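Local coordinates for processed glycerol phosphate lipoteichoic acid synthase 2 (Bacillus subtilis, PDB 2W8D), which belongs to the lipoteichoic acid synthases, its C-terminal domain having the sulfatase-like fold of the alkaline phosphatase superfamily and carrying a bound magnesium ion, at residues 124-134 / 147-157. Numbering follows the deposited sequence.
Sequences YTSATFHGNTQ and GIDKFFDSAYY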
ATOM      1  N   TYR A 124      -0.583 -20.824  -4.709  1.00 14.55           N
ATOM      2  CA  TYR A 124      -0.361 -19.548  -5.403  1.00 14.12           C
ATOM      3  C   TYR A 124       1.080 -19.428  -5.888  1.00 13.68           C
ATOM      4  O   TYR A 124       2.034 -19.656  -5.135  1.00 13.83           O
ATOM      5  CB  TYR A 124      -0.750 -18.324  -4.528  1.00 13.64           C
ATOM      6  CG  TYR A 124      -2.270 -18.066  -4.437  1.00 12.79           C
ATOM      7  CD1 TYR A 124      -2.852 -16.930  -5.010  1.00 11.17           C
ATOM      8  CD2 TYR A 124      -3.111 -18.953  -3.761  1.00 10.21           C
ATOM      9  CE1 TYR A 124      -4.231 -16.716  -4.910  1.00 12.90           C
ATOM     10  CE2 TYR A 124      -4.481 -18.744  -3.667  1.00 11.14           C
ATOM     11  CZ  TYR A 124      -5.039 -17.642  -4.251  1.00 12.12           C
ATOM     12  OH  TYR A 124      -6.399 -17.443  -4.123  1.00 14.39           O
ATOM     13  N   THR A 125       1.245 -19.068  -7.149  1.00 13.07           N
ATOM     14  CA  THR A 125       2.546 -18.663  -7.613  1.00 13.14           C
ATOM     15  C   THR A 125       2.626 -17.148  -7.378  1.00 13.02           C
ATOM     16  O   THR A 125       1.659 -16.443  -7.608  1.00 13.45           O
ATOM     17  CB  THR A 125       2.748 -19.044  -9.087  1.00 13.22           C
ATOM     18  OG1 THR A 125       2.653 -20.482  -9.242  1.00 13.93           O
ATOM     19  CG2 THR A 125       4.117 -18.604  -9.544  1.00 14.34           C
ATOM     20  N   SER A 126       3.739 -16.648  -6.870  1.00 12.61           N
ATOM     21  CA  SER A 126       3.874 -15.217  -6.634  1.00 13.23           C
ATOM     22  C   SER A 126       4.971 -14.604  -7.508  1.00 13.45           C
ATOM     23  O   SER A 126       6.015 -15.242  -7.745  1.00 13.25           O
ATOM     24  CB  SER A 126       4.073 -14.891  -5.135  1.00 13.26           C
ATOM     25  OG  SER A 126       5.097 -15.679  -4.521  1.00 15.31           O
ATOM     26  N   ALA A 127       4.712 -13.391  -8.005  1.00 14.04           N
ATOM     27  CA  ALA A 127       5.679 -12.641  -8.828  1.00 14.66           C
ATOM     28  C   ALA A 127       5.563 -11.123  -8.622  1.00 15.47           C
ATOM     29  O   ALA A 127       4.459 -10.605  -8.479  1.00 15.08           O
ATOM     30  CB  ALA A 127       5.491 -12.976 -10.316  1.00 14.57           C
ATOM     31  N   THR A 128       6.696 -10.410  -8.635  1.00 15.79           N
ATOM     32  CA  THR A 128       6.671  -8.954  -8.676  1.00 15.73           C
ATOM     33  C   THR A 128       7.033  -8.479 -10.070  1.00 15.80           C
ATOM     34  O   THR A 128       7.881  -9.095 -10.714  1.00 15.24           O
ATOM     35  CB  THR A 128       7.680  -8.372  -7.689  1.00 16.87           C
ATOM     36  OG1 THR A 128       7.317  -8.781  -6.364  1.00 18.27           O
ATOM     37  CG2 THR A 128       7.729  -6.847  -7.793  1.00 14.19           C
ATOM     38  N   PHE A 129       6.394  -7.391 -10.528  1.00 15.82           N
ATOM     39  CA  PHE A 129       6.752  -6.731 -11.780  1.00 15.91           C
ATOM     40  C   PHE A 129       7.248  -5.341 -11.476  1.00 16.15           C
ATOM     41  O   PHE A 129       6.648  -4.625 -10.685  1.00 17.72           O
ATOM     42  CB  PHE A 129       5.542  -6.649 -12.706  1.00 15.94           C
ATOM     43  CG  PHE A 129       5.000  -7.989 -13.093  1.00 16.52           C
ATOM     44  CD1 PHE A 129       5.326  -8.557 -14.326  1.00 15.05           C
ATOM     45  CD2 PHE A 129       4.205  -8.715 -12.207  1.00 16.17           C
ATOM     46  CE1 PHE A 129       4.850  -9.803 -14.668  1.00 15.57           C
ATOM     47  CE2 PHE A 129       3.719  -9.979 -12.553  1.00 15.23           C
ATOM     48  CZ  PHE A 129       4.045 -10.520 -13.780  1.00 15.24           C
ATOM     49  N   HIS A 130       8.328  -4.925 -12.103  1.00 16.30           N
ATOM     50  CA  HIS A 130       8.860  -3.602 -11.844  1.00 16.21           C
ATOM     51  C   HIS A 130       9.880  -3.263 -12.909  1.00 16.60           C
ATOM     52  O   HIS A 130      10.713  -4.094 -13.270  1.00 16.22           O
ATOM     53  CB  HIS A 130       9.509  -3.597 -10.478  1.00 17.19           C
ATOM     54  CG  HIS A 130      10.003  -2.261 -10.044  1.00 18.14           C
ATOM     55  ND1 HIS A 130       9.177  -1.161  -9.935  1.00 19.72           N
ATOM     56  CD2 HIS A 130      11.235  -1.850  -9.682  1.00 16.99           C
ATOM     57  CE1 HIS A 130       9.887  -0.126  -9.529  1.00 17.86           C
ATOM     58  NE2 HIS A 130      11.136  -0.520  -9.362  1.00 19.23           N
ATOM     59  N   GLY A 131       9.798  -2.044 -13.433  1.00 16.78           N
ATOM     60  CA  GLY A 131      10.625  -1.647 -14.570  1.00 16.85           C
ATOM     61  C   GLY A 131      11.955  -1.043 -14.178  1.00 17.23           C
ATOM     62  O   GLY A 131      12.356  -0.050 -14.758  1.00 18.20           O
ATOM     63  N   ASN A 132      12.635  -1.629 -13.197  1.00 16.95           N
ATOM     64  CA  ASN A 132      13.920  -1.120 -12.718  1.00 17.72           C
ATOM     65  C   ASN A 132      14.727  -2.309 -12.213  1.00 17.72           C
ATOM     66  O   ASN A 132      14.165  -3.380 -12.029  1.00 18.04           O
ATOM     67  CB  ASN A 132      13.724  -0.069 -11.608  1.00 18.12           C
ATOM     68  CG  ASN A 132      15.036   0.687 -11.241  1.00 19.73           C
ATOM     69  OD1 ASN A 132      16.051   0.566 -11.914  1.00 22.75           O
ATOM     70  ND2 ASN A 132      14.992   1.464 -10.171  1.00 21.07           N
ATOM     71  N   THR A 133      16.025  -2.142 -12.005  1.00 17.28           N
ATOM     72  CA  THR A 133      16.830  -3.263 -11.572  1.00 18.35           C
ATOM     73  C   THR A 133      16.351  -3.817 -10.217  1.00 17.80           C
ATOM     74  O   THR A 133      15.834  -3.090  -9.378  1.00 18.34           O
ATOM     75  CB  THR A 133      18.352  -2.961 -11.601  1.00 18.60           C
ATOM     76  OG1 THR A 133      19.063  -4.115 -11.154  1.00 20.13           O
ATOM     77  CG2 THR A 133      18.722  -1.778 -10.700  1.00 19.43           C
ATOM     78  N   GLN A 134      16.469  -5.130 -10.075  1.00 17.47           N
ATOM     79  CA  GLN A 134      16.101  -5.870  -8.868  1.00 16.97           C
ATOM     80  C   GLN A 134      16.905  -5.495  -7.614  1.00 17.01           C
ATOM     81  O   GLN A 134      16.464  -5.777  -6.507  1.00 18.37           O
ATOM     82  CB  GLN A 134      16.246  -7.383  -9.123  1.00 17.15           C
ATOM     83  CG  GLN A 134      17.671  -7.863  -9.434  1.00 13.99           C
ATOM     84  CD  GLN A 134      17.730  -9.329  -9.747  1.00 14.04           C
ATOM     85  OE1 GLN A 134      17.525  -9.746 -10.889  1.00 15.80           O
ATOM     86  NE2 GLN A 134      18.043 -10.127  -8.755  1.00 16.62           N
ATOM     87  N   GLY A 147       9.254 -15.185   0.249  1.00 17.92           N
ATOM     88  CA  GLY A 147       8.815 -16.260  -0.600  1.00 17.73           C
ATOM     89  C   GLY A 147       8.309 -15.901  -1.977  1.00 17.54           C
ATOM     90  O   GLY A 147       7.574 -16.687  -2.576  1.00 18.19           O
ATOM     91  N   ILE A 148       8.658 -14.738  -2.506  1.00 17.64           N
ATOM     92  CA  ILE A 148       8.141 -14.394  -3.816  1.00 17.42           C
ATOM     93  C   ILE A 148       8.855 -15.316  -4.825  1.00 16.89           C
ATOM     94  O   ILE A 148      10.094 -15.340  -4.848  1.00 15.97           O
ATOM     95  CB  ILE A 148       8.337 -12.916  -4.210  1.00 17.46           C
ATOM     96  CG1 ILE A 148       7.750 -11.906  -3.195  1.00 20.15           C
ATOM     97  CG2 ILE A 148       7.745 -12.648  -5.598  1.00 15.94           C
ATOM     98  CD1 ILE A 148       6.437 -12.216  -2.625  1.00 22.27           C
ATOM     99  N   ASP A 149       8.085 -16.064  -5.638  1.00 16.42           N
ATOM    100  CA  ASP A 149       8.688 -17.069  -6.561  1.00 16.65           C
ATOM    101  C   ASP A 149       9.410 -16.405  -7.707  1.00 16.05           C
ATOM    102  O   ASP A 149      10.406 -16.927  -8.172  1.00 16.19           O
ATOM    103  CB  ASP A 149       7.654 -18.046  -7.195  1.00 16.59           C
ATOM    104  CG  ASP A 149       6.906 -18.857  -6.173  1.00 16.75           C
ATOM    105  OD1 ASP A 149       7.560 -19.673  -5.524  1.00 17.32           O
ATOM    106  OD2 ASP A 149       5.682 -18.654  -5.983  1.00 15.60           O
ATOM    107  N   LYS A 150       8.884 -15.281  -8.195  1.00 14.93           N
ATOM    108  CA  LYS A 150       9.440 -14.685  -9.406  1.00 14.68           C
ATOM    109  C   LYS A 150       9.578 -13.161  -9.343  1.00 15.65           C
ATOM    110  O   LYS A 150       8.714 -12.458  -8.823  1.00 16.20           O
ATOM    111  CB  LYS A 150       8.608 -15.081 -10.628  1.00 14.89           C
ATOM    112  CG  LYS A 150       8.590 -16.571 -10.996  1.00 11.73           C
ATOM    113  CD  LYS A 150       7.417 -16.806 -11.929  1.00 12.15           C
ATOM    114  CE  LYS A 150       7.159 -18.270 -12.251  1.00  7.36           C
ATOM    115  NZ  LYS A 150       8.291 -18.851 -13.022  1.00  6.91           N
ATOM    116  N   PHE A 151      10.669 -12.649  -9.900  1.00 15.83           N
ATOM    117  CA  PHE A 151      10.880 -11.222  -9.932  1.00 14.80           C
ATOM    118  C   PHE A 151      11.100 -10.750 -11.366  1.00 14.25           C
ATOM    119  O   PHE A 151      12.171 -10.888 -11.894  1.00 14.03           O
ATOM    120  CB  PHE A 151      12.058 -10.844  -8.998  1.00 15.29           C
ATOM    121  CG  PHE A 151      12.175  -9.358  -8.714  1.00 14.85           C
ATOM    122  CD1 PHE A 151      11.374  -8.430  -9.388  1.00 13.45           C
ATOM    123  CD2 PHE A 151      13.102  -8.893  -7.790  1.00 15.77           C
ATOM    124  CE1 PHE A 151      11.473  -7.056  -9.133  1.00 16.26           C
ATOM    125  CE2 PHE A 151      13.220  -7.500  -7.525  1.00 14.90           C
ATOM    126  CZ  PHE A 151      12.403  -6.587  -8.204  1.00 14.58           C
ATOM    127  N   PHE A 152      10.069 -10.190 -11.998  1.00 14.78           N
ATOM    128  CA  PHE A 152      10.211  -9.637 -13.350  1.00 14.95           C
ATOM    129  C   PHE A 152      10.734  -8.217 -13.290  1.00 15.13           C
ATOM    130  O   PHE A 152       9.958  -7.271 -13.334  1.00 15.59           O
ATOM    131  CB  PHE A 152       8.889  -9.694 -14.132  1.00 15.25           C
ATOM    132  CG  PHE A 152       8.429 -11.096 -14.441  1.00 16.66           C
ATOM    133  CD1 PHE A 152       9.046 -11.840 -15.432  1.00 18.25           C
ATOM    134  CD2 PHE A 152       7.400 -11.679 -13.713  1.00 19.06           C
ATOM    135  CE1 PHE A 152       8.647 -13.169 -15.720  1.00 19.28           C
ATOM    136  CE2 PHE A 152       6.986 -12.991 -13.983  1.00 20.75           C
ATOM    137  CZ  PHE A 152       7.626 -13.744 -14.981  1.00 19.43           C
ATOM    138  N   ASP A 153      12.048  -8.057 -13.186  1.00 15.29           N
ATOM    139  CA  ASP A 153      12.611  -6.711 -13.130  1.00 16.17           C
ATOM    140  C   ASP A 153      12.898  -6.158 -14.544  1.00 15.72           C
ATOM    141  O   ASP A 153      12.415  -6.710 -15.557  1.00 15.88           O
ATOM    142  CB  ASP A 153      13.854  -6.655 -12.228  1.00 15.80           C
ATOM    143  CG  ASP A 153      15.047  -7.361 -12.847  1.00 20.52           C
ATOM    144  OD1 ASP A 153      14.903  -7.989 -13.935  1.00 22.01           O
ATOM    145  OD2 ASP A 153      16.136  -7.292 -12.240  1.00 25.70           O
ATOM    146  N   SER A 154      13.667  -5.065 -14.591  1.00 15.45           N
ATOM    147  CA  SER A 154      14.003  -4.364 -15.829  1.00 15.27           C
ATOM    148  C   SER A 154      14.678  -5.227 -16.891  1.00 15.20           C
ATOM    149  O   SER A 154      14.659  -4.873 -18.063  1.00 15.95           O
ATOM    150  CB  SER A 154      14.812  -3.075 -15.567  1.00 15.03           C
ATOM    151  OG  SER A 154      16.127  -3.338 -15.108  1.00 15.51           O
ATOM    152  N   ALA A 155      15.255  -6.358 -16.509  1.00 14.97           N
ATOM    153  CA  ALA A 155      15.856  -7.252 -17.514  1.00 14.60           C
ATOM    154  C   ALA A 155      14.796  -7.795 -18.494  1.00 15.13           C
ATOM    155  O   ALA A 155      15.128  -8.208 -19.592  1.00 15.11           O
ATOM    156  CB  ALA A 155      16.647  -8.401 -16.852  1.00 13.15           C
ATOM    157  N   TYR A 156      13.527  -7.782 -18.098  1.00 16.08           N
ATOM    158  CA  TYR A 156      12.474  -8.363 -18.917  1.00 17.73           C
ATOM    159  C   TYR A 156      11.705  -7.345 -19.758  1.00 19.14           C
ATOM    160  O   TYR A 156      10.771  -7.719 -20.467  1.00 19.63           O
ATOM    161  CB  TYR A 156      11.483  -9.126 -18.053  1.00 17.50           C
ATOM    162  CG  TYR A 156      12.013 -10.399 -17.462  1.00 18.07           C
ATOM    163  CD1 TYR A 156      11.791 -11.635 -18.087  1.00 16.62           C
ATOM    164  CD2 TYR A 156      12.720 -10.381 -16.253  1.00 16.96           C
ATOM    165  CE1 TYR A 156      12.283 -12.824 -17.529  1.00 15.79           C
ATOM    166  CE2 TYR A 156      13.211 -11.554 -15.695  1.00 15.79           C
ATOM    167  CZ  TYR A 156      12.984 -12.759 -16.321  1.00 16.96           C
ATOM    168  OH  TYR A 156      13.497 -13.901 -15.728  1.00 21.50           O
ATOM    169  N   TYR A 157      12.095  -6.073 -19.669  1.00 20.91           N
ATOM    170  CA  TYR A 157      11.523  -5.006 -20.474  1.00 22.61           C
ATOM    171  C   TYR A 157      12.541  -4.425 -21.452  1.00 24.83           C
ATOM    172  O   TYR A 157      13.728  -4.431 -21.184  1.00 25.33           O
ATOM    173  CB  TYR A 157      10.948  -3.926 -19.562  1.00 22.32           C
ATOM    174  CG  TYR A 157       9.935  -4.485 -18.588  1.00 21.08           C
ATOM    175  CD1 TYR A 157       8.585  -4.515 -18.912  1.00 18.89           C
ATOM    176  CD2 TYR A 157      10.337  -5.025 -17.357  1.00 20.05           C
ATOM    177  CE1 TYR A 157       7.656  -5.046 -18.050  1.00 19.85           C
ATOM    178  CE2 TYR A 157       9.407  -5.559 -16.477  1.00 19.52           C
ATOM    179  CZ  TYR A 157       8.072  -5.569 -16.837  1.00 19.63           C
ATOM    180  OH  TYR A 157       7.135  -6.098 -15.998  1.00 20.60           O
TER
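F129 and F152 lie side by side on one face of a parallel strand pair, their planes 18° from parallel but the rings slid apart, so that they barely overlap, with centroids 4.9 Å apart. Followed outward, F129 begins at CB, 3.7 Å from Y157 OH. CG also sits near that hydroxyl, which comes up at the ring's edge against CD1; its polar partner is S178. CE1 packs 3.3 Å from F152 CD2, which lies over one face of the F129 ring, and CZ continues beside F152 CD2 and CE2. With CG anti to the carbonyl carbon (chi1 -62°), the ring stands where F152, F193 and helix 171-183 can surround it, a place suited to a large flat apolar group. A127, small enough to leave room for its neighbours, adds CB against F152 CE2.

The backbones join through K150 N to S126 O, T128 N to K150 O, F152 N to T128 O (2.8 Å) and H130 N to F152 O. Just before strand 150-152, D149 OD2 takes S126 N through its anti lone pair at 2.9 Å, while D149 N donates to S126 OG; D149 OD1 pairs with K120. Past that strand, D153 has two carboxylate oxygens for two amides: OD1 accepts A155 N in an Asx turn, OD2 receives Q134 N at 3.1 Å.

On the other face, F151's broad ring spans from T128 CG2, a compact branched methyl, to Q134 CB, and meets Y143 edge-to-face. Helix 139-145 therefore covers this side, completing the beta-alpha-beta crossover from strand 125-130 to strand 150-152 in the alpha/beta core of a sulfatase-like domain.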